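Long-range contact in malate dehydrogenase (Picrophilus torridus, PDB 4BGV), which probably catalyses the reversible, NAD-dependent oxidation of malate to oxaloacetate, a step of the tricarboxylic acid cycle: residues S264-V276 with K302-I314. Sequence-based numbering, arbitrary orientation.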
loop_
_atom_site.group_PDB
_atom_site.type_symbol
_atom_site.label_atom_id
_atom_site.label_comp_id
_atom_site.label_asym_id
_atom_site.label_seq_id
_atom_site.Cartn_x
_atom_site.Cartn_y
_atom_site.Cartn_z
ATOM N N SER A 264 -38.636 7.858 -4.990
ATOM C CA SER A 264 -39.653 6.835 -5.224
ATOM C C SER A 264 -40.263 6.978 -6.607
ATOM O O SER A 264 -40.679 5.987 -7.218
ATOM C CB SER A 264 -40.751 6.897 -4.157
ATOM O OG SER A 264 -40.218 6.534 -2.887
ATOM N N LYS A 265 -40.320 8.209 -7.106
ATOM C CA LYS A 265 -40.843 8.440 -8.446
ATOM C C LYS A 265 -39.958 7.782 -9.508
ATOM O O LYS A 265 -40.447 7.342 -10.545
ATOM C CB LYS A 265 -41.005 9.943 -8.707
ATOM C CG LYS A 265 -41.901 10.619 -7.674
ATOM C CD LYS A 265 -41.881 12.138 -7.783
ATOM C CE LYS A 265 -42.817 12.643 -8.868
ATOM N NZ LYS A 265 -42.929 14.134 -8.860
ATOM N N THR A 266 -38.656 7.717 -9.242
ATOM C CA THR A 266 -37.702 7.073 -10.146
ATOM C C THR A 266 -37.625 5.553 -9.978
ATOM O O THR A 266 -37.600 4.801 -10.964
ATOM C CB THR A 266 -36.278 7.660 -9.941
ATOM O OG1 THR A 266 -36.243 9.008 -10.434
ATOM C CG2 THR A 266 -35.228 6.819 -10.671
ATOM N N TYR A 267 -37.566 5.093 -8.733
ATOM C CA TYR A 267 -37.331 3.671 -8.480
ATOM C C TYR A 267 -38.582 2.852 -8.167
ATOM O O TYR A 267 -38.492 1.650 -7.949
ATOM C CB TYR A 267 -36.241 3.484 -7.420
ATOM C CG TYR A 267 -34.901 3.962 -7.921
ATOM C CD1 TYR A 267 -34.241 3.264 -8.919
ATOM C CD2 TYR A 267 -34.315 5.133 -7.429
ATOM C CE1 TYR A 267 -33.017 3.701 -9.414
ATOM C CE2 TYR A 267 -33.078 5.581 -7.911
ATOM C CZ TYR A 267 -32.438 4.861 -8.903
ATOM O OH TYR A 267 -31.224 5.290 -9.410
ATOM N N LEU A 268 -39.737 3.512 -8.144
ATOM C CA LEU A 268 -41.036 2.825 -8.101
ATOM C C LEU A 268 -41.236 1.969 -6.857
ATOM O O LEU A 268 -42.023 1.021 -6.863
ATOM C CB LEU A 268 -41.235 1.971 -9.358
ATOM C CG LEU A 268 -40.829 2.642 -10.674
ATOM C CD1 LEU A 268 -41.111 1.718 -11.845
ATOM C CD2 LEU A 268 -41.549 3.961 -10.850
ATOM N N VAL A 269 -40.504 2.300 -5.801
ATOM C CA VAL A 269 -40.733 1.710 -4.490
ATOM C C VAL A 269 -40.752 2.830 -3.486
ATOM O O VAL A 269 -40.125 3.879 -3.700
ATOM C CB VAL A 269 -39.619 0.729 -4.059
ATOM C CG1 VAL A 269 -39.718 -0.561 -4.825
ATOM C CG2 VAL A 269 -38.231 1.363 -4.236
ATOM N N ASN A 270 -41.457 2.617 -2.383
ATOM C CA ASN A 270 -41.445 3.614 -1.326
ATOM C C ASN A 270 -41.261 2.990 0.050
ATOM O O ASN A 270 -41.921 2.004 0.395
ATOM C CB ASN A 270 -42.714 4.464 -1.375
ATOM C CG ASN A 270 -42.664 5.635 -0.418
ATOM O OD1 ASN A 270 -41.808 6.518 -0.539
ATOM N ND2 ASN A 270 -43.590 5.656 0.540
ATOM N N ASN A 271 -40.365 3.589 0.822
ATOM C CA ASN A 271 -40.061 3.155 2.181
ATOM C C ASN A 271 -39.577 1.715 2.266
ATOM O O ASN A 271 -39.953 0.992 3.184
ATOM C CB ASN A 271 -41.260 3.353 3.092
ATOM C CG ASN A 271 -41.825 4.738 2.991
ATOM O OD1 ASN A 271 -43.036 4.920 2.842
ATOM N ND2 ASN A 271 -40.950 5.730 3.038
ATOM N N LEU A 272 -38.768 1.319 1.289
ATOM C CA LEU A 272 -38.117 0.008 1.251
ATOM C C LEU A 272 -36.653 0.214 0.890
ATOM O O LEU A 272 -36.283 1.283 0.391
ATOM C CB LEU A 272 -38.763 -0.880 0.184
ATOM C CG LEU A 272 -40.220 -1.265 0.406
ATOM C CD1 LEU A 272 -40.661 -2.271 -0.627
ATOM C CD2 LEU A 272 -40.375 -1.815 1.810
ATOM N N PHE A 273 -35.822 -0.795 1.154
ATOM C CA PHE A 273 -34.424 -0.802 0.700
ATOM C C PHE A 273 -34.286 -1.557 -0.629
ATOM O O PHE A 273 -34.850 -2.635 -0.789
ATOM C CB PHE A 273 -33.523 -1.481 1.731
ATOM C CG PHE A 273 -33.227 -0.643 2.945
ATOM C CD1 PHE A 273 -34.191 -0.453 3.923
ATOM C CD2 PHE A 273 -31.958 -0.098 3.136
ATOM C CE1 PHE A 273 -33.913 0.298 5.067
ATOM C CE2 PHE A 273 -31.668 0.643 4.277
ATOM C CZ PHE A 273 -32.651 0.851 5.236
ATOM N N ILE A 274 -33.542 -0.992 -1.578
ATOM C CA ILE A 274 -33.245 -1.697 -2.821
ATOM C C ILE A 274 -31.916 -1.172 -3.389
ATOM O O ILE A 274 -31.503 -0.058 -3.069
ATOM C CB ILE A 274 -34.423 -1.563 -3.847
ATOM C CG1 ILE A 274 -34.314 -2.610 -4.966
ATOM C CG2 ILE A 274 -34.531 -0.137 -4.382
ATOM C CD1 ILE A 274 -35.649 -2.826 -5.724
ATOM N N GLY A 275 -31.244 -1.972 -4.214
ATOM C CA GLY A 275 -29.931 -1.607 -4.731
ATOM C C GLY A 275 -29.926 -0.495 -5.770
ATOM O O GLY A 275 -30.430 -0.663 -6.882
ATOM N N VAL A 276 -29.361 0.651 -5.402
ATOM C CA VAL A 276 -29.298 1.814 -6.289
ATOM C C VAL A 276 -27.926 2.478 -6.129
ATOM O O VAL A 276 -27.252 2.265 -5.112
ATOM C CB VAL A 276 -30.434 2.841 -5.985
ATOM C CG1 VAL A 276 -31.834 2.228 -6.202
ATOM C CG2 VAL A 276 -30.299 3.387 -4.572
ATOM N N LYS A 302 -38.592 -3.598 -12.816
ATOM C CA LYS A 302 -39.916 -3.834 -12.255
ATOM C C LYS A 302 -40.022 -5.224 -11.630
ATOM O O LYS A 302 -40.667 -5.402 -10.600
ATOM C CB LYS A 302 -41.004 -3.600 -13.309
ATOM C CG LYS A 302 -41.311 -2.121 -13.485
ATOM C CD LYS A 302 -42.306 -1.862 -14.608
ATOM C CE LYS A 302 -42.380 -0.368 -14.908
ATOM N NZ LYS A 302 -43.413 -0.041 -15.930
ATOM N N LYS A 303 -39.361 -6.200 -12.239
ATOM C CA LYS A 303 -39.341 -7.553 -11.698
ATOM C C LYS A 303 -38.587 -7.600 -10.372
ATOM O O LYS A 303 -39.017 -8.260 -9.426
ATOM C CB LYS A 303 -38.729 -8.525 -12.712
ATOM C CG LYS A 303 -39.696 -8.925 -13.824
ATOM C CD LYS A 303 -38.999 -9.577 -15.021
ATOM C CE LYS A 303 -37.894 -10.536 -14.602
ATOM N NZ LYS A 303 -36.550 -9.884 -14.653
ATOM N N SER A 304 -37.463 -6.893 -10.310
ATOM C CA SER A 304 -36.678 -6.817 -9.082
ATOM C C SER A 304 -37.489 -6.131 -7.991
ATOM O O SER A 304 -37.492 -6.569 -6.832
ATOM C CB SER A 304 -35.367 -6.062 -9.311
ATOM O OG SER A 304 -34.573 -6.684 -10.307
ATOM N N VAL A 305 -38.186 -5.065 -8.369
ATOM C CA VAL A 305 -39.037 -4.310 -7.456
ATOM C C VAL A 305 -40.104 -5.197 -6.817
ATOM O O VAL A 305 -40.287 -5.165 -5.596
ATOM C CB VAL A 305 -39.673 -3.085 -8.161
ATOM C CG1 VAL A 305 -40.930 -2.630 -7.434
ATOM C CG2 VAL A 305 -38.645 -1.943 -8.260
ATOM N N GLU A 306 -40.776 -6.008 -7.630
ATOM C CA GLU A 306 -41.813 -6.911 -7.127
ATOM C C GLU A 306 -41.248 -7.908 -6.106
ATOM O O GLU A 306 -41.871 -8.184 -5.081
ATOM C CB GLU A 306 -42.513 -7.624 -8.289
ATOM C CG GLU A 306 -42.686 -9.129 -8.122
ATOM C CD GLU A 306 -42.116 -9.915 -9.301
ATOM O OE1 GLU A 306 -42.852 -10.104 -10.294
ATOM O OE2 GLU A 306 -40.931 -10.332 -9.236
ATOM N N SER A 307 -40.051 -8.415 -6.379
ATOM C CA SER A 307 -39.388 -9.353 -5.481
ATOM C C SER A 307 -39.104 -8.712 -4.120
ATOM O O SER A 307 -39.372 -9.303 -3.070
ATOM C CB SER A 307 -38.088 -9.847 -6.122
ATOM O OG SER A 307 -37.288 -10.525 -5.178
ATOM N N VAL A 308 -38.556 -7.500 -4.145
ATOM C CA VAL A 308 -38.277 -6.753 -2.919
ATOM C C VAL A 308 -39.560 -6.404 -2.160
ATOM O O VAL A 308 -39.624 -6.556 -0.938
ATOM C CB VAL A 308 -37.446 -5.489 -3.214
ATOM C CG1 VAL A 308 -37.254 -4.654 -1.952
ATOM C CG2 VAL A 308 -36.098 -5.898 -3.787
ATOM N N LYS A 309 -40.587 -5.964 -2.883
ATOM C CA LYS A 309 -41.863 -5.646 -2.256
ATOM C C LYS A 309 -42.436 -6.868 -1.535
ATOM O O LYS A 309 -42.967 -6.761 -0.428
ATOM C CB LYS A 309 -42.880 -5.177 -3.297
ATOM C CG LYS A 309 -42.721 -3.748 -3.803
ATOM C CD LYS A 309 -43.924 -3.426 -4.684
ATOM C CE LYS A 309 -43.931 -2.004 -5.202
ATOM N NZ LYS A 309 -45.153 -1.790 -6.038
ATOM N N LYS A 310 -42.333 -8.023 -2.183
ATOM C CA LYS A 310 -42.888 -9.264 -1.652
ATOM C C LYS A 310 -42.149 -9.696 -0.384
ATOM O O LYS A 310 -42.766 -10.042 0.628
ATOM C CB LYS A 310 -42.808 -10.361 -2.712
ATOM C CG LYS A 310 -43.483 -11.664 -2.325
ATOM C CD LYS A 310 -42.465 -12.728 -1.960
ATOM C CE LYS A 310 -41.579 -13.074 -3.143
ATOM N NZ LYS A 310 -40.502 -14.021 -2.741
ATOM N N ASN A 311 -40.825 -9.698 -0.450
ATOM C CA ASN A 311 -40.020 -10.095 0.696
ATOM C C ASN A 311 -40.063 -9.081 1.840
ATOM O O ASN A 311 -39.950 -9.455 3.013
ATOM C CB ASN A 311 -38.571 -10.358 0.271
ATOM C CG ASN A 311 -38.418 -11.654 -0.501
ATOM O OD1 ASN A 311 -39.211 -12.575 -0.339
ATOM N ND2 ASN A 311 -37.379 -11.735 -1.331
ATOM N N SER A 312 -40.219 -7.801 1.500
ATOM C CA SER A 312 -40.310 -6.763 2.520
ATOM C C SER A 312 -41.635 -6.884 3.272
ATOM O O SER A 312 -41.712 -6.605 4.473
ATOM C CB SER A 312 -40.160 -5.368 1.906
ATOM O OG SER A 312 -38.902 -5.218 1.257
ATOM N N ALA A 313 -42.675 -7.300 2.556
ATOM C CA ALA A 313 -43.983 -7.521 3.162
ATOM C C ALA A 313 -43.916 -8.698 4.137
ATOM O O ALA A 313 -44.576 -8.704 5.179
ATOM C CB ALA A 313 -45.024 -7.778 2.082
ATOM N N ILE A 314 -43.118 -9.700 3.783
ATOM C CA ILE A 314 -42.867 -10.831 4.673
ATOM C C ILE A 314 -42.174 -10.355 5.956
ATOM O O ILE A 314 -42.525 -10.790 7.057
ATOM C CB ILE A 314 -42.043 -11.931 3.961
ATOM C CG1 ILE A 314 -42.891 -12.579 2.858
ATOM C CG2 ILE A 314 -41.552 -12.986 4.956
ATOM C CD1 ILE A 314 -42.131 -13.541 1.984
HETATM O O HOH W 1 -44.190 -0.351 -8.156
HETATM O O HOH W 2 -36.470 -3.646 1.620
#
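I274 pushes its CD1 into the shallow hollow between V305 and V308, one turn apart on the helix. The methyl lies 3.7 Å from V308 CG2 and 4.0 Å from V305 CG2. CG1 of I274 stands anti to the backbone N (chi1 -163°), and the extended chi2 carries CD1 on to the two valines. V308 sets its other methyl, CG1, against F273 O at 3.3 Å. V305 is itself a bump: its CG1 meets V269 CG1 at 3.5 Å, and its CG2 touches Y267 O. L272 lays both methyls against S312, CD2 3.6 Å from S312 CB, while CD1 also rests on K309 CA. At the other end, the side chain of L268 crosses that of K302 at a slant, CD1 meeting CE. S312 OG donates to V308 O from above the carbonyl plane and accepts from a water that F273 N donates to. With OG gone, an alanine here is likely to leave that water without its helix-side acceptor. A second water joins L268 O to K309 NZ. The contact lays helix 295-321 on strand 272-281 of the C-terminal domain; strand 272-276 and helix 302-314 run roughly antiparallel, at 145°. Methyl groups fill the middle and water carries the polar links, so the join probably rests more on fit than on direct polar bonds.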